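PDB 1P35: P35 from Autographa californica nucleopolyhedrovirus, which inhibits caspases, blocking the apoptosis that infected insect cells would otherwise undergo, and also suppresses the host's antiviral RNA interference. Local coordinates for residues 71-75 against 265-269; 77-82 against 259-265; 225-231 against 242-248. All blocks are in the same frame, centred on the assembly; numbering follows the deposited sequence.

Interaction 1 of 3, residues 71-75 against 265-269; sequences DEQFD and CNGFI
F74 lays its ring against the side chain of I269, whose terminal methyl CD1 sits 3.4 Å from the ring centroid and only 3° off the ring normal, a CH-pi contact over the middle of one face. This is helix-on-sheet packing: the C-terminal part of helix 62-74 rests on strand 259-271 just where that strand turns a corner at G267. The F74 side chain points from the helix into the bend, and the chain from C265 to F268 curves around the outer part of the ring. CD2 of F74 lies 3.6 Å from C265 O, CZ of F74 lies 3.5 Å from G267 O, and the backbone N of F268 comes to the ring edge near its plane. No hydrogen bond crosses the contact; it is held by packing of the ring against I269 and the backbone of the bend. G267 turns the corner with backbone angles (phi 153°) at which a CB would press against the preceding carbonyl oxygen.

Beyond the bend, M240 and L77 also touch I269, while D71, a turn earlier on the helix, forms salt bridges with K67 and K280. The polar end of N266 turns away from the helix, its OD1 accepting from the backbone of H282. The extended end of I269 (chi2 167°) carries CD1 over the ring centre, where it also meets the helix backbone. There the methyl is 3.8 Å from Q73 CB and 3.3 Å from the carbonyl oxygen Q73 O.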
loop_
_atom_site.group_PDB
_atom_site.type_symbol
_atom_site.label_atom_id
_atom_site.label_comp_id
_atom_site.label_asym_id
_atom_site.label_seq_id
_atom_site.Cartn_x
_atom_site.Cartn_y
_atom_site.Cartn_z
ATOM N N ASP A 71 -0.867 -3.767 13.939
ATOM C CA ASP A 71 0.490 -3.259 14.160
ATOM C C ASP A 71 0.527 -1.886 14.839
ATOM O O ASP A 71 1.426 -1.622 15.615
ATOM C CB ASP A 71 1.304 -3.145 12.851
ATOM C CG ASP A 71 1.677 -4.501 12.267
ATOM O OD1 ASP A 71 1.668 -5.487 13.031
ATOM O OD2 ASP A 71 2.023 -4.584 11.062
ATOM N N GLU A 72 -0.438 -1.007 14.597
ATOM C CA GLU A 72 -0.297 0.294 15.263
ATOM C C GLU A 72 -0.738 0.251 16.738
ATOM O O GLU A 72 -0.552 1.218 17.479
ATOM C CB GLU A 72 -1.061 1.399 14.516
ATOM C CG GLU A 72 -2.556 1.364 14.732
ATOM C CD GLU A 72 -3.282 2.526 14.058
ATOM O OE1 GLU A 72 -3.207 2.670 12.810
ATOM O OE2 GLU A 72 -3.936 3.301 14.786
ATOM N N GLN A 73 -1.376 -0.838 17.157
ATOM C CA GLN A 73 -1.738 -0.911 18.563
ATOM C C GLN A 73 -0.526 -1.472 19.328
ATOM O O GLN A 73 -0.258 -1.062 20.461
ATOM C CB GLN A 73 -2.938 -1.804 18.788
ATOM C CG GLN A 73 -4.256 -1.276 18.283
ATOM C CD GLN A 73 -4.642 0.047 18.948
ATOM O OE1 GLN A 73 -4.574 0.207 20.194
ATOM N NE2 GLN A 73 -5.073 1.000 18.125
ATOM N N PHE A 74 0.217 -2.381 18.688
ATOM C CA PHE A 74 1.367 -2.989 19.316
ATOM C C PHE A 74 2.630 -2.142 19.267
ATOM O O PHE A 74 3.512 -2.257 20.155
ATOM C CB PHE A 74 1.622 -4.404 18.732
ATOM C CG PHE A 74 0.596 -5.426 19.180
ATOM C CD1 PHE A 74 -0.669 -5.496 18.577
ATOM C CD2 PHE A 74 0.837 -6.204 20.337
ATOM C CE1 PHE A 74 -1.690 -6.305 19.122
ATOM C CE2 PHE A 74 -0.149 -7.012 20.888
ATOM C CZ PHE A 74 -1.438 -7.069 20.291
ATOM N N ASP A 75 2.744 -1.315 18.229
ATOM C CA ASP A 75 3.902 -0.444 18.107
ATOM C C ASP A 75 3.965 0.436 19.323
ATOM O O ASP A 75 5.045 0.739 19.816
ATOM C CB ASP A 75 3.837 0.422 16.861
ATOM C CG ASP A 75 4.273 -0.317 15.627
ATOM O OD1 ASP A 75 4.650 -1.503 15.732
ATOM O OD2 ASP A 75 4.238 0.291 14.540
ATOM N N CYS A 265 6.611 -7.509 20.746
ATOM C CA CYS A 265 5.481 -7.668 21.624
ATOM C C CYS A 265 4.369 -8.436 20.901
ATOM O O CYS A 265 3.886 -8.022 19.817
ATOM C CB CYS A 265 4.930 -6.297 22.084
ATOM S SG CYS A 265 6.144 -5.293 23.012
ATOM N N ASN A 266 3.948 -9.525 21.538
ATOM C CA ASN A 266 2.911 -10.406 21.030
ATOM C C ASN A 266 1.852 -10.646 22.122
ATOM O O ASN A 266 2.161 -10.804 23.321
ATOM C CB ASN A 266 3.549 -11.717 20.583
ATOM C CG ASN A 266 4.413 -11.540 19.349
ATOM O OD1 ASN A 266 3.886 -11.458 18.212
ATOM N ND2 ASN A 266 5.736 -11.431 19.553
ATOM N N GLY A 267 0.606 -10.694 21.699
ATOM C CA GLY A 267 -0.466 -10.890 22.654
ATOM C C GLY A 267 -1.801 -10.323 22.229
ATOM O O GLY A 267 -2.169 -10.373 21.059
ATOM N N PHE A 268 -2.503 -9.776 23.214
ATOM C CA PHE A 268 -3.839 -9.251 23.072
ATOM C C PHE A 268 -3.946 -7.820 23.628
ATOM O O PHE A 268 -3.505 -7.527 24.770
ATOM C CB PHE A 268 -4.820 -10.158 23.867
ATOM C CG PHE A 268 -4.865 -11.567 23.395
ATOM C CD1 PHE A 268 -3.785 -12.419 23.599
ATOM C CD2 PHE A 268 -5.959 -12.026 22.650
ATOM C CE1 PHE A 268 -3.775 -13.735 23.042
ATOM C CE2 PHE A 268 -5.972 -13.317 22.096
ATOM C CZ PHE A 268 -4.860 -14.189 22.290
ATOM N N ILE A 269 -4.517 -6.932 22.824
ATOM C CA ILE A 269 -4.743 -5.558 23.240
ATOM C C ILE A 269 -6.238 -5.377 23.088
ATOM O O ILE A 269 -6.785 -5.564 21.982
ATOM C CB ILE A 269 -3.989 -4.545 22.363
ATOM C CG1 ILE A 269 -2.507 -4.519 22.765
ATOM C CG2 ILE A 269 -4.619 -3.138 22.515
ATOM C CD1 ILE A 269 -1.569 -3.780 21.763
#

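Interaction 2 of 3, residues 77-82 against 259-265; sequences LERDYS and YNWKIFC
Y81 sits between Y259 and W261 in a small aromatic cluster at the outer end of the contact. It turns its edge to the face of W261, the planes at 88° and the Y81 centroid 5.3 Å from that of the W261 five-membered ring, while its CB lies over the six-membered ring. Y259 CD1 stands over the centre of the Y81 ring, 3.8 Å from Y81 CG. W261 is steadied from outside the pair by T249, which bonds its NE1, and by the stacked ring of F247.

Further in, R79 and K262 form a single antiparallel bridge, a hydrogen-bonded pair with R79 N to K262 O at 2.7 Å and K262 N to R79 O at 3.0 Å. The R79 side chain bends at chi3 (-54°) and brings NE to N260 O at 2.7 Å, with the oxygen almost in the guanidinium plane; K262 CB lies over a face of the same group. K262 is stretched along L77 O toward Y242, whose OH bonds its NZ, and a water joins that NZ to R79 NH1. At the other edge E78 OE2 receives C265 N at 3.1 Å, on the anti side of the carboxylate.

The short bridge and its flanking side chains thus pin an irregular segment to strand 259-271, on the connection from helix 62-74 to strand 98-106, probably part of the reactive-site loop of P35.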
loop_
_atom_site.group_PDB
_atom_site.type_symbol
_atom_site.label_atom_id
_atom_site.label_comp_id
_atom_site.label_asym_id
_atom_site.label_seq_id
_atom_site.Cartn_x
_atom_site.Cartn_y
_atom_site.Cartn_z
ATOM N N LEU A 77 3.539 -0.295 22.156
ATOM C CA LEU A 77 4.031 -0.955 23.340
ATOM C C LEU A 77 5.540 -1.056 23.265
ATOM O O LEU A 77 6.216 -1.202 24.283
ATOM C CB LEU A 77 3.421 -2.363 23.453
ATOM C CG LEU A 77 1.914 -2.525 23.553
ATOM C CD1 LEU A 77 1.616 -4.005 23.697
ATOM C CD2 LEU A 77 1.351 -1.734 24.728
ATOM N N GLU A 78 6.050 -0.958 22.042
ATOM C CA GLU A 78 7.462 -1.098 21.755
ATOM C C GLU A 78 8.344 0.135 21.856
ATOM O O GLU A 78 7.862 1.255 21.882
ATOM C CB GLU A 78 7.615 -1.740 20.373
ATOM C CG GLU A 78 6.899 -3.115 20.331
ATOM C CD GLU A 78 6.979 -3.818 18.987
ATOM O OE1 GLU A 78 7.443 -3.178 18.003
ATOM O OE2 GLU A 78 6.552 -5.001 18.930
ATOM N N ARG A 79 9.642 -0.127 21.966
ATOM C CA ARG A 79 10.686 0.879 22.052
ATOM C C ARG A 79 11.786 0.264 21.187
ATOM O O ARG A 79 12.601 -0.587 21.619
ATOM C CB ARG A 79 11.134 1.085 23.517
ATOM C CG ARG A 79 10.094 1.815 24.475
ATOM C CD ARG A 79 10.722 2.200 25.840
ATOM N NE ARG A 79 11.350 1.038 26.501
ATOM C CZ ARG A 79 10.817 0.349 27.506
ATOM N NH1 ARG A 79 9.636 0.688 28.001
ATOM N NH2 ARG A 79 11.468 -0.692 28.010
ATOM N N ASP A 80 11.756 0.646 19.918
ATOM C CA ASP A 80 12.719 0.133 18.964
ATOM C C ASP A 80 13.561 1.314 18.565
ATOM O O ASP A 80 13.104 2.167 17.813
ATOM C CB ASP A 80 12.003 -0.395 17.737
ATOM C CG ASP A 80 12.932 -1.097 16.794
ATOM O OD1 ASP A 80 14.064 -0.636 16.655
ATOM O OD2 ASP A 80 12.512 -2.105 16.175
ATOM N N TYR A 81 14.793 1.347 19.056
ATOM C CA TYR A 81 15.702 2.448 18.782
ATOM C C TYR A 81 16.624 2.202 17.582
ATOM O O TYR A 81 17.792 2.588 17.614
ATOM C CB TYR A 81 16.563 2.738 20.013
ATOM C CG TYR A 81 15.825 2.993 21.315
ATOM C CD1 TYR A 81 15.218 4.225 21.557
ATOM C CD2 TYR A 81 15.708 1.987 22.303
ATOM C CE1 TYR A 81 14.508 4.468 22.724
ATOM C CE2 TYR A 81 15.003 2.224 23.469
ATOM C CZ TYR A 81 14.402 3.476 23.669
ATOM O OH TYR A 81 13.691 3.742 24.806
ATOM N N SER A 82 16.117 1.568 16.529
ATOM C CA SER A 82 16.934 1.311 15.346
ATOM C C SER A 82 16.220 1.722 14.054
ATOM O O SER A 82 15.064 1.316 13.814
ATOM C CB SER A 82 17.255 -0.173 15.270
ATOM O OG SER A 82 16.046 -0.915 15.214
ATOM N N TYR A 259 19.838 2.665 26.685
ATOM C CA TYR A 259 18.600 2.495 25.916
ATOM C C TYR A 259 17.880 1.203 26.355
ATOM O O TYR A 259 18.476 0.111 26.323
ATOM C CB TYR A 259 18.931 2.361 24.436
ATOM C CG TYR A 259 19.447 3.601 23.765
ATOM C CD1 TYR A 259 18.576 4.638 23.410
ATOM C CD2 TYR A 259 20.796 3.723 23.425
ATOM C CE1 TYR A 259 19.038 5.773 22.714
ATOM C CE2 TYR A 259 21.274 4.852 22.731
ATOM C CZ TYR A 259 20.388 5.871 22.372
ATOM O OH TYR A 259 20.836 6.961 21.640
ATOM N N ASN A 260 16.617 1.313 26.760
ATOM C CA ASN A 260 15.858 0.130 27.164
ATOM C C ASN A 260 14.926 -0.333 26.043
ATOM O O ASN A 260 13.782 0.114 25.904
ATOM C CB ASN A 260 15.070 0.411 28.442
ATOM C CG ASN A 260 15.974 0.880 29.574
ATOM O OD1 ASN A 260 16.862 0.141 30.031
ATOM N ND2 ASN A 260 15.772 2.116 30.013
ATOM N N TRP A 261 15.430 -1.251 25.238
ATOM C CA TRP A 261 14.647 -1.751 24.135
ATOM C C TRP A 261 13.463 -2.610 24.592
ATOM O O TRP A 261 13.523 -3.317 25.599
ATOM C CB TRP A 261 15.534 -2.560 23.215
ATOM C CG TRP A 261 16.670 -1.827 22.569
ATOM C CD1 TRP A 261 17.794 -1.323 23.188
ATOM C CD2 TRP A 261 16.898 -1.689 21.159
ATOM N NE1 TRP A 261 18.702 -0.905 22.250
ATOM C CE2 TRP A 261 18.187 -1.117 20.998
ATOM C CE3 TRP A 261 16.144 -2.002 20.013
ATOM C CZ2 TRP A 261 18.741 -0.854 19.742
ATOM C CZ3 TRP A 261 16.707 -1.738 18.741
ATOM C CH2 TRP A 261 17.998 -1.172 18.629
ATOM N N LYS A 262 12.359 -2.500 23.874
ATOM C CA LYS A 262 11.212 -3.321 24.156
ATOM C C LYS A 262 10.632 -3.630 22.786
ATOM O O LYS A 262 9.967 -2.781 22.163
ATOM C CB LYS A 262 10.222 -2.589 25.066
ATOM C CG LYS A 262 9.049 -3.487 25.522
ATOM C CD LYS A 262 8.098 -2.713 26.460
ATOM C CE LYS A 262 6.952 -3.532 26.924
ATOM N NZ LYS A 262 6.035 -2.715 27.795
ATOM N N ILE A 263 10.921 -4.842 22.305
ATOM C CA ILE A 263 10.452 -5.297 20.995
ATOM C C ILE A 263 9.714 -6.645 21.010
ATOM O O ILE A 263 9.569 -7.276 22.061
ATOM C CB ILE A 263 11.633 -5.364 19.962
ATOM C CG1 ILE A 263 12.750 -6.246 20.480
ATOM C CG2 ILE A 263 12.174 -3.957 19.739
ATOM C CD1 ILE A 263 13.847 -6.532 19.442
ATOM N N PHE A 264 9.301 -7.075 19.814
ATOM C CA PHE A 264 8.529 -8.312 19.559
ATOM C C PHE A 264 7.425 -8.535 20.528
ATOM O O PHE A 264 7.330 -9.608 21.124
ATOM C CB PHE A 264 9.395 -9.555 19.557
ATOM C CG PHE A 264 10.653 -9.426 18.784
ATOM C CD1 PHE A 264 10.690 -8.727 17.586
ATOM C CD2 PHE A 264 11.781 -10.117 19.182
ATOM C CE1 PHE A 264 11.826 -8.735 16.802
ATOM C CE2 PHE A 264 12.920 -10.132 18.408
ATOM C CZ PHE A 264 12.947 -9.440 17.208
ATOM N N CYS A 265 6.611 -7.509 20.746
ATOM C CA CYS A 265 5.481 -7.668 21.624
ATOM C C CYS A 265 4.369 -8.436 20.901
ATOM O O CYS A 265 3.886 -8.022 19.817
ATOM C CB CYS A 265 4.930 -6.297 22.084
ATOM S SG CYS A 265 6.144 -5.293 23.012
HETATM O O HOH W 1 9.140 -5.474 17.246
HETATM O O HOH W 2 5.169 -6.633 17.686
HETATM O O HOH W 3 7.880 -1.073 29.802
#

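Interaction 3 of 3, residues 225-231 against 242-248; sequences SEKVLYY and YKALEFT
A beta hairpin, strands 227-234 and 238-249, brings Y231 opposite Y242 and K227 opposite E246. Three hydrogen-bonded pairs, K227-E246, L229-A244 and Y231-Y242, alternate with the non-hydrogen-bonded pairs V228-L245 and Y230-K243. Y231 N to Y242 O, at 2.8 Å, is the shortest of the six backbone bonds.

On the face with Y231, Y242 and E246, the two tyrosine rings are nearly parallel (6°) but slid apart, centroids at 4.6 Å, so that Y231 CB and CG, more than the ring body, lie over Y242. Y242 takes the cramped first torsion (chi1 62°), which swings its ring under Y231. Its OH is held by K262 and E233, and K262 also makes a cation-pi contact with Y231. From the other end the E246 carboxylate reaches back, nearly coplanar with the Y231 ring; OE2 receives Y231 OH, modelled at a doubtfully short 2.4 Å. L229 CD2 packs against that carboxylate at 3.5 Å from OE2.

On the opposite face V228 CG2 meets L245 CD1 at 4.0 Å. Just before the strand, the E226 side chain crosses the same methyl. Cross-strand pairing of this kind, with side chains alternating between the two faces, is that of a regular antiparallel hairpin.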
loop_
_atom_site.group_PDB
_atom_site.type_symbol
_atom_site.label_atom_id
_atom_site.label_comp_id
_atom_site.label_asym_id
_atom_site.label_seq_id
_atom_site.Cartn_x
_atom_site.Cartn_y
_atom_site.Cartn_z
ATOM N N SER A 225 22.218 -10.193 27.089
ATOM C CA SER A 225 21.313 -10.036 28.209
ATOM C C SER A 225 19.808 -9.962 27.937
ATOM O O SER A 225 19.069 -9.427 28.774
ATOM C CB SER A 225 21.704 -8.779 28.962
ATOM O OG SER A 225 21.450 -7.633 28.152
ATOM N N GLU A 226 19.321 -10.477 26.813
ATOM C CA GLU A 226 17.878 -10.374 26.587
ATOM C C GLU A 226 17.054 -11.179 27.599
ATOM O O GLU A 226 17.420 -12.277 28.031
ATOM C CB GLU A 226 17.489 -10.811 25.172
ATOM C CG GLU A 226 17.792 -12.268 24.911
ATOM C CD GLU A 226 17.357 -12.670 23.536
ATOM O OE1 GLU A 226 17.488 -11.817 22.650
ATOM O OE2 GLU A 226 16.903 -13.818 23.340
ATOM N N LYS A 227 15.922 -10.608 27.962
ATOM C CA LYS A 227 14.997 -11.242 28.888
ATOM C C LYS A 227 13.569 -11.083 28.316
ATOM O O LYS A 227 13.254 -10.114 27.657
ATOM C CB LYS A 227 15.108 -10.569 30.271
ATOM C CG LYS A 227 14.866 -9.053 30.255
ATOM C CD LYS A 227 15.075 -8.358 31.610
ATOM C CE LYS A 227 15.101 -6.823 31.454
ATOM N NZ LYS A 227 16.230 -6.362 30.539
ATOM N N VAL A 228 12.716 -12.052 28.555
ATOM C CA VAL A 228 11.351 -11.951 28.099
ATOM C C VAL A 228 10.506 -11.506 29.283
ATOM O O VAL A 228 10.606 -12.098 30.372
ATOM C CB VAL A 228 10.901 -13.307 27.594
ATOM C CG1 VAL A 228 9.419 -13.303 27.415
ATOM C CG2 VAL A 228 11.661 -13.601 26.237
ATOM N N LEU A 229 9.733 -10.436 29.115
ATOM C CA LEU A 229 8.859 -9.979 30.185
ATOM C C LEU A 229 7.393 -10.200 29.836
ATOM O O LEU A 229 6.968 -10.122 28.643
ATOM C CB LEU A 229 9.121 -8.504 30.528
ATOM C CG LEU A 229 10.300 -8.253 31.515
ATOM C CD1 LEU A 229 11.550 -8.921 31.016
ATOM C CD2 LEU A 229 10.569 -6.744 31.669
ATOM N N TYR A 230 6.630 -10.498 30.884
ATOM C CA TYR A 230 5.198 -10.760 30.769
ATOM C C TYR A 230 4.395 -9.594 31.352
ATOM O O TYR A 230 4.617 -9.177 32.501
ATOM C CB TYR A 230 4.840 -12.065 31.515
ATOM C CG TYR A 230 3.341 -12.303 31.600
ATOM C CD1 TYR A 230 2.572 -12.564 30.449
ATOM C CD2 TYR A 230 2.681 -12.196 32.816
ATOM C CE1 TYR A 230 1.194 -12.715 30.528
ATOM C CE2 TYR A 230 1.297 -12.342 32.908
ATOM C CZ TYR A 230 0.563 -12.609 31.765
ATOM O OH TYR A 230 -0.764 -12.884 31.897
ATOM N N TYR A 231 3.463 -9.082 30.555
ATOM C CA TYR A 231 2.608 -7.968 30.951
ATOM C C TYR A 231 1.123 -8.254 31.070
ATOM O O TYR A 231 0.521 -8.899 30.208
ATOM C CB TYR A 231 2.739 -6.801 29.974
ATOM C CG TYR A 231 4.074 -6.094 29.986
ATOM C CD1 TYR A 231 5.138 -6.593 29.246
ATOM C CD2 TYR A 231 4.303 -4.967 30.815
ATOM C CE1 TYR A 231 6.421 -6.028 29.304
ATOM C CE2 TYR A 231 5.607 -4.369 30.894
ATOM C CZ TYR A 231 6.660 -4.925 30.121
ATOM O OH TYR A 231 7.922 -4.416 30.141
ATOM N N TYR A 242 0.442 -9.210 27.140
ATOM C CA TYR A 242 1.441 -9.564 26.141
ATOM C C TYR A 242 2.821 -9.895 26.707
ATOM O O TYR A 242 3.092 -9.755 27.905
ATOM C CB TYR A 242 1.615 -8.377 25.156
ATOM C CG TYR A 242 2.111 -7.104 25.834
ATOM C CD1 TYR A 242 1.255 -6.294 26.559
ATOM C CD2 TYR A 242 3.453 -6.722 25.761
ATOM C CE1 TYR A 242 1.723 -5.123 27.197
ATOM C CE2 TYR A 242 3.921 -5.546 26.395
ATOM C CZ TYR A 242 3.038 -4.760 27.110
ATOM O OH TYR A 242 3.475 -3.611 27.746
ATOM N N LYS A 243 3.692 -10.366 25.829
ATOM C CA LYS A 243 5.056 -10.612 26.208
ATOM C C LYS A 243 5.888 -9.691 25.314
ATOM O O LYS A 243 5.438 -9.304 24.211
ATOM C CB LYS A 243 5.438 -12.059 25.983
ATOM C CG LYS A 243 5.055 -12.953 27.131
ATOM C CD LYS A 243 5.361 -14.406 26.861
ATOM C CE LYS A 243 5.142 -15.233 28.163
ATOM N NZ LYS A 243 5.552 -16.591 27.911
ATOM N N ALA A 244 7.078 -9.327 25.796
ATOM C CA ALA A 244 7.958 -8.469 25.039
ATOM C C ALA A 244 9.379 -8.924 25.270
ATOM O O ALA A 244 9.698 -9.448 26.327
ATOM C CB ALA A 244 7.794 -6.991 25.485
ATOM N N LEU A 245 10.235 -8.685 24.291
ATOM C CA LEU A 245 11.624 -9.050 24.376
ATOM C C LEU A 245 12.281 -7.749 24.766
ATOM O O LEU A 245 12.048 -6.706 24.114
ATOM C CB LEU A 245 12.159 -9.497 23.027
ATOM C CG LEU A 245 13.642 -9.871 23.090
ATOM C CD1 LEU A 245 13.855 -11.195 23.893
ATOM C CD2 LEU A 245 14.138 -10.057 21.697
ATOM N N GLU A 246 13.104 -7.806 25.809
ATOM C CA GLU A 246 13.757 -6.604 26.300
ATOM C C GLU A 246 15.228 -6.798 26.593
ATOM O O GLU A 246 15.670 -7.868 26.954
ATOM C CB GLU A 246 13.052 -6.108 27.567
ATOM C CG GLU A 246 11.592 -5.868 27.363
ATOM C CD GLU A 246 10.990 -5.072 28.484
ATOM O OE1 GLU A 246 11.763 -4.430 29.170
ATOM O OE2 GLU A 246 9.758 -5.065 28.659
ATOM N N PHE A 247 15.990 -5.741 26.393
ATOM C CA PHE A 247 17.392 -5.790 26.658
ATOM C C PHE A 247 17.924 -4.376 26.709
ATOM O O PHE A 247 17.164 -3.421 26.517
ATOM C CB PHE A 247 18.143 -6.620 25.619
ATOM C CG PHE A 247 17.934 -6.172 24.230
ATOM C CD1 PHE A 247 18.734 -5.174 23.692
ATOM C CD2 PHE A 247 16.900 -6.703 23.460
ATOM C CE1 PHE A 247 18.503 -4.702 22.400
ATOM C CE2 PHE A 247 16.672 -6.240 22.181
ATOM C CZ PHE A 247 17.488 -5.221 21.649
ATOM N N THR A 248 19.224 -4.258 26.988
ATOM C CA THR A 248 19.889 -2.967 27.100
ATOM C C THR A 248 21.163 -2.775 26.247
ATOM O O THR A 248 21.895 -3.720 25.975
ATOM C CB THR A 248 20.219 -2.692 28.588
ATOM O OG1 THR A 248 19.010 -2.376 29.308
ATOM C CG2 THR A 248 21.184 -1.553 28.710
#

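Of the parts involved, helix 62-74 comes first along the chain, and interaction 1 sets its end on the later half of strand 259-271, closing a loop of nearly 190 residues. Interaction 2 starts a few residues on and meets the earlier half of that strand, so its loop lies within the first, and the two share C265; L77 also touches I269. Interaction 3, within the hairpin of strands 227-234 and 238-249, closes a short loop inside both. Strand 238-249 pairs with strand 259-271, where I263 O probably accepts from L245 N, and K262 reaches Y242. Helix, the connection after it (probably part of the reactive-site loop) and hairpin are tied to strand 259-271, directly or through its neighbour.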